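Local coordinates for protein putative peptidase (Chlamydophila abortus, PDB 3CE2) that is probably a zinc-dependent oligopeptidase of the M3B family that degrades small bioactive peptides, at residues Thr540-Lys551 / Leu579-Gly587. Numbering follows the deposited sequence.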
loop_
_atom_site.group_PDB
_atom_site.type_symbol
_atom_site.label_atom_id
_atom_site.label_comp_id
_atom_site.label_asym_id
_atom_site.label_seq_id
_atom_site.Cartn_x
_atom_site.Cartn_y
_atom_site.Cartn_z
ATOM N N THR A 540 -7.014 6.759 -4.153
ATOM C CA THR A 540 -6.597 7.030 -5.519
ATOM C C THR A 540 -6.235 5.710 -6.211
ATOM O O THR A 540 -6.682 5.442 -7.313
ATOM C CB THR A 540 -5.422 8.039 -5.584
ATOM O OG1 THR A 540 -4.372 7.599 -4.723
ATOM C CG2 THR A 540 -5.861 9.403 -5.110
ATOM N N GLY A 541 -5.445 4.868 -5.561
ATOM C CA GLY A 541 -5.187 3.531 -6.082
ATOM C C GLY A 541 -6.452 2.788 -6.502
ATOM O O GLY A 541 -6.556 2.325 -7.643
ATOM N N ILE A 542 -7.440 2.678 -5.616
ATOM C CA ILE A 542 -8.649 1.959 -6.018
ATOM C C ILE A 542 -9.435 2.675 -7.132
ATOM O O ILE A 542 -9.965 2.028 -8.056
ATOM C CB ILE A 542 -9.556 1.537 -4.826
ATOM C CG1 ILE A 542 -10.694 0.660 -5.338
ATOM C CG2 ILE A 542 -10.121 2.730 -4.097
ATOM C CD1 ILE A 542 -10.973 -0.541 -4.450
ATOM N N ILE A 543 -9.471 4.004 -7.080
ATOM C CA ILE A 543 -10.099 4.756 -8.155
ATOM C C ILE A 543 -9.416 4.426 -9.486
ATOM O O ILE A 543 -10.068 4.086 -10.473
ATOM C CB ILE A 543 -10.111 6.260 -7.845
ATOM C CG1 ILE A 543 -11.193 6.542 -6.811
ATOM C CG2 ILE A 543 -10.380 7.079 -9.080
ATOM C CD1 ILE A 543 -11.004 7.853 -6.093
ATOM N N ALA A 544 -8.094 4.463 -9.513
ATOM C CA ALA A 544 -7.391 4.176 -10.766
ATOM C C ALA A 544 -7.655 2.752 -11.247
ATOM O O ALA A 544 -7.849 2.532 -12.446
ATOM C CB ALA A 544 -5.924 4.402 -10.608
ATOM N N ALA A 545 -7.642 1.791 -10.319
ATOM C CA ALA A 545 -7.827 0.378 -10.669
ATOM C C ALA A 545 -9.213 0.182 -11.268
ATOM O O ALA A 545 -9.368 -0.485 -12.295
ATOM C CB ALA A 545 -7.663 -0.498 -9.447
ATOM N N LEU A 546 -10.216 0.784 -10.620
ATOM C CA LEU A 546 -11.586 0.669 -11.063
ATOM C C LEU A 546 -11.820 1.359 -12.408
ATOM O O LEU A 546 -12.564 0.857 -13.249
ATOM C CB LEU A 546 -12.521 1.230 -10.004
ATOM C CG LEU A 546 -12.618 0.379 -8.747
ATOM C CD1 LEU A 546 -13.647 0.986 -7.872
ATOM C CD2 LEU A 546 -12.994 -1.047 -9.075
ATOM N N CYS A 547 -11.171 2.496 -12.606
ATOM C CA CYS A 547 -11.212 3.204 -13.878
ATOM C C CYS A 547 -10.646 2.369 -15.006
ATOM O O CYS A 547 -11.331 2.085 -15.980
ATOM C CB CYS A 547 -10.428 4.505 -13.774
ATOM S SG CYS A 547 -10.393 5.485 -15.295
ATOM N N PHE A 548 -9.390 1.971 -14.880
ATOM C CA PHE A 548 -8.760 1.074 -15.853
ATOM C C PHE A 548 -9.627 -0.124 -16.144
ATOM O O PHE A 548 -9.857 -0.486 -17.296
ATOM C CB PHE A 548 -7.450 0.579 -15.296
ATOM C CG PHE A 548 -6.299 1.463 -15.602
ATOM C CD1 PHE A 548 -6.072 1.893 -16.899
ATOM C CD2 PHE A 548 -5.417 1.830 -14.616
ATOM C CE1 PHE A 548 -4.995 2.694 -17.191
ATOM C CE2 PHE A 548 -4.336 2.621 -14.896
ATOM C CZ PHE A 548 -4.128 3.063 -16.174
ATOM N N LEU A 549 -10.131 -0.732 -15.088
ATOM C CA LEU A 549 -10.946 -1.941 -15.238
ATOM C C LEU A 549 -12.253 -1.702 -16.007
ATOM O O LEU A 549 -12.614 -2.475 -16.905
ATOM C CB LEU A 549 -11.219 -2.574 -13.863
ATOM C CG LEU A 549 -12.060 -3.834 -13.924
ATOM C CD1 LEU A 549 -11.430 -4.871 -14.851
ATOM C CD2 LEU A 549 -12.286 -4.394 -12.528
ATOM N N GLU A 550 -12.958 -0.629 -15.660
ATOM C CA GLU A 550 -14.228 -0.308 -16.308
ATOM C C GLU A 550 -14.041 -0.102 -17.818
ATOM O O GLU A 550 -14.790 -0.655 -18.621
ATOM C CB GLU A 550 -14.841 0.928 -15.660
ATOM C CG GLU A 550 -16.172 1.390 -16.269
ATOM C CD GLU A 550 -17.369 0.571 -15.800
ATOM O OE1 GLU A 550 -17.176 -0.512 -15.190
ATOM O OE2 GLU A 550 -18.508 1.022 -16.042
ATOM N N LYS A 551 -13.025 0.665 -18.199
ATOM C CA LYS A 551 -12.703 0.852 -19.600
ATOM C C LYS A 551 -12.435 -0.485 -20.279
ATOM O O LYS A 551 -12.858 -0.706 -21.412
ATOM C CB LYS A 551 -11.492 1.767 -19.760
ATOM C CG LYS A 551 -11.731 3.199 -19.322
ATOM C CD LYS A 551 -10.483 4.095 -19.496
ATOM C CE LYS A 551 -10.913 5.564 -19.447
ATOM N NZ LYS A 551 -9.897 6.482 -18.864
ATOM N N LEU A 579 0.223 7.968 -15.170
ATOM C CA LEU A 579 -1.172 7.694 -15.349
ATOM C C LEU A 579 -1.734 8.482 -16.519
ATOM O O LEU A 579 -2.497 7.926 -17.303
ATOM C CB LEU A 579 -1.923 8.019 -14.070
ATOM C CG LEU A 579 -1.688 7.032 -12.940
ATOM C CD1 LEU A 579 -2.440 7.497 -11.696
ATOM C CD2 LEU A 579 -2.213 5.707 -13.388
ATOM N N LYS A 580 -1.368 9.762 -16.647
ATOM C CA LYS A 580 -1.850 10.546 -17.786
ATOM C C LYS A 580 -1.495 9.867 -19.102
ATOM O O LYS A 580 -2.364 9.636 -19.939
ATOM C CB LYS A 580 -1.332 11.976 -17.783
ATOM C CG LYS A 580 -2.367 13.007 -17.421
ATOM C CD LYS A 580 -2.252 14.260 -18.275
ATOM C CE LYS A 580 -1.296 15.257 -17.648
ATOM N NZ LYS A 580 -1.538 16.628 -18.190
ATOM N N LYS A 581 -0.219 9.536 -19.268
ATOM C CA LYS A 581 0.230 8.837 -20.453
ATOM C C LYS A 581 -0.684 7.659 -20.739
ATOM O O LYS A 581 -0.867 7.299 -21.886
ATOM C CB LYS A 581 1.659 8.324 -20.281
ATOM C CG LYS A 581 2.695 9.400 -20.266
ATOM C CD LYS A 581 4.107 8.800 -20.396
ATOM C CE LYS A 581 5.212 9.889 -20.285
ATOM N NZ LYS A 581 5.621 10.148 -18.871
ATOM N N SER A 582 -1.253 7.065 -19.691
ATOM C CA SER A 582 -2.095 5.870 -19.822
ATOM C C SER A 582 -3.596 6.148 -19.901
ATOM O O SER A 582 -4.403 5.221 -19.785
ATOM C CB SER A 582 -1.843 4.927 -18.655
ATOM O OG SER A 582 -0.497 4.506 -18.628
ATOM N N GLY A 583 -3.967 7.416 -20.083
ATOM C CA GLY A 583 -5.378 7.810 -20.264
ATOM C C GLY A 583 -6.159 8.139 -19.004
ATOM O O GLY A 583 -7.357 8.385 -19.075
ATOM N N LEU A 584 -5.500 8.123 -17.843
ATOM C CA LEU A 584 -6.142 8.518 -16.594
ATOM C C LEU A 584 -5.651 9.884 -16.181
ATOM O O LEU A 584 -4.524 10.028 -15.755
ATOM C CB LEU A 584 -5.832 7.528 -15.479
ATOM C CG LEU A 584 -6.905 6.462 -15.310
ATOM C CD1 LEU A 584 -7.162 5.781 -16.655
ATOM C CD2 LEU A 584 -6.522 5.446 -14.257
ATOM N N ASP A 585 -6.483 10.899 -16.301
ATOM C CA ASP A 585 -6.047 12.202 -15.873
ATOM C C ASP A 585 -6.639 12.548 -14.508
ATOM O O ASP A 585 -7.768 13.051 -14.411
ATOM C CB ASP A 585 -6.415 13.247 -16.917
ATOM C CG ASP A 585 -5.777 14.596 -16.643
ATOM O OD1 ASP A 585 -5.382 14.871 -15.482
ATOM O OD2 ASP A 585 -5.686 15.387 -17.607
ATOM N N MET A 586 -5.874 12.267 -13.455
ATOM C CA MET A 586 -6.338 12.486 -12.091
ATOM C C MET A 586 -6.499 13.973 -11.840
ATOM O O MET A 586 -7.086 14.376 -10.850
ATOM C CB MET A 586 -5.364 11.897 -11.071
ATOM C CG MET A 586 -4.949 10.460 -11.330
ATOM S SD MET A 586 -6.314 9.282 -11.184
ATOM C CE MET A 586 -6.674 9.358 -9.421
ATOM N N GLY A 587 -5.966 14.792 -12.737
ATOM C CA GLY A 587 -6.177 16.233 -12.655
ATOM C C GLY A 587 -7.613 16.581 -13.032
ATOM O O GLY A 587 -8.061 17.714 -12.856
#
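A Schellman motif closes helix 575-581, and the chain leaving it packs L584 against helix 536-553 within the M3 peptidase fold. L584 lies over the F548 ring: its CD2 makes a CH-pi contact 3.8 Å from the centroid of that ring, 19° off the normal. The same methyl meets CB of A544 at 3.8 Å, where a side chain of one carbon lets the leucine come close to the helix. The other branch, CD1, reaches SG of C547 at 3.5 Å; with the sulfur anti to the backbone N (chi1 180°), SG sits where this methyl meets it. The F548 ring faces the end of helix 575-581, with CB of S582 at its edge, 3.9 Å from CZ of F548, and CD2 of L579 approaching CE2 of F548 obliquely. G583 is the C-prime residue; its positive phi (90°) suits glycine and turns the chain so that L584 N bonds back to L579 O. The long side chain of K551 runs past L584 in the opposite direction and gives a weak hydrogen bond, NZ to G583 O, 3.2 Å. Toward the N-terminal end of segment 540-551, the long, unbranched M586 brings CE 4.2 Å from CB of T540 and also near CG2 of I543. T540 lies about 9 Å from the zinc ligand E430, side chain to side chain. Y563 and F566 also meet the F548 ring, while helix 431-447 lies against A544 and F548, and helix 590-607 against I543 and C547.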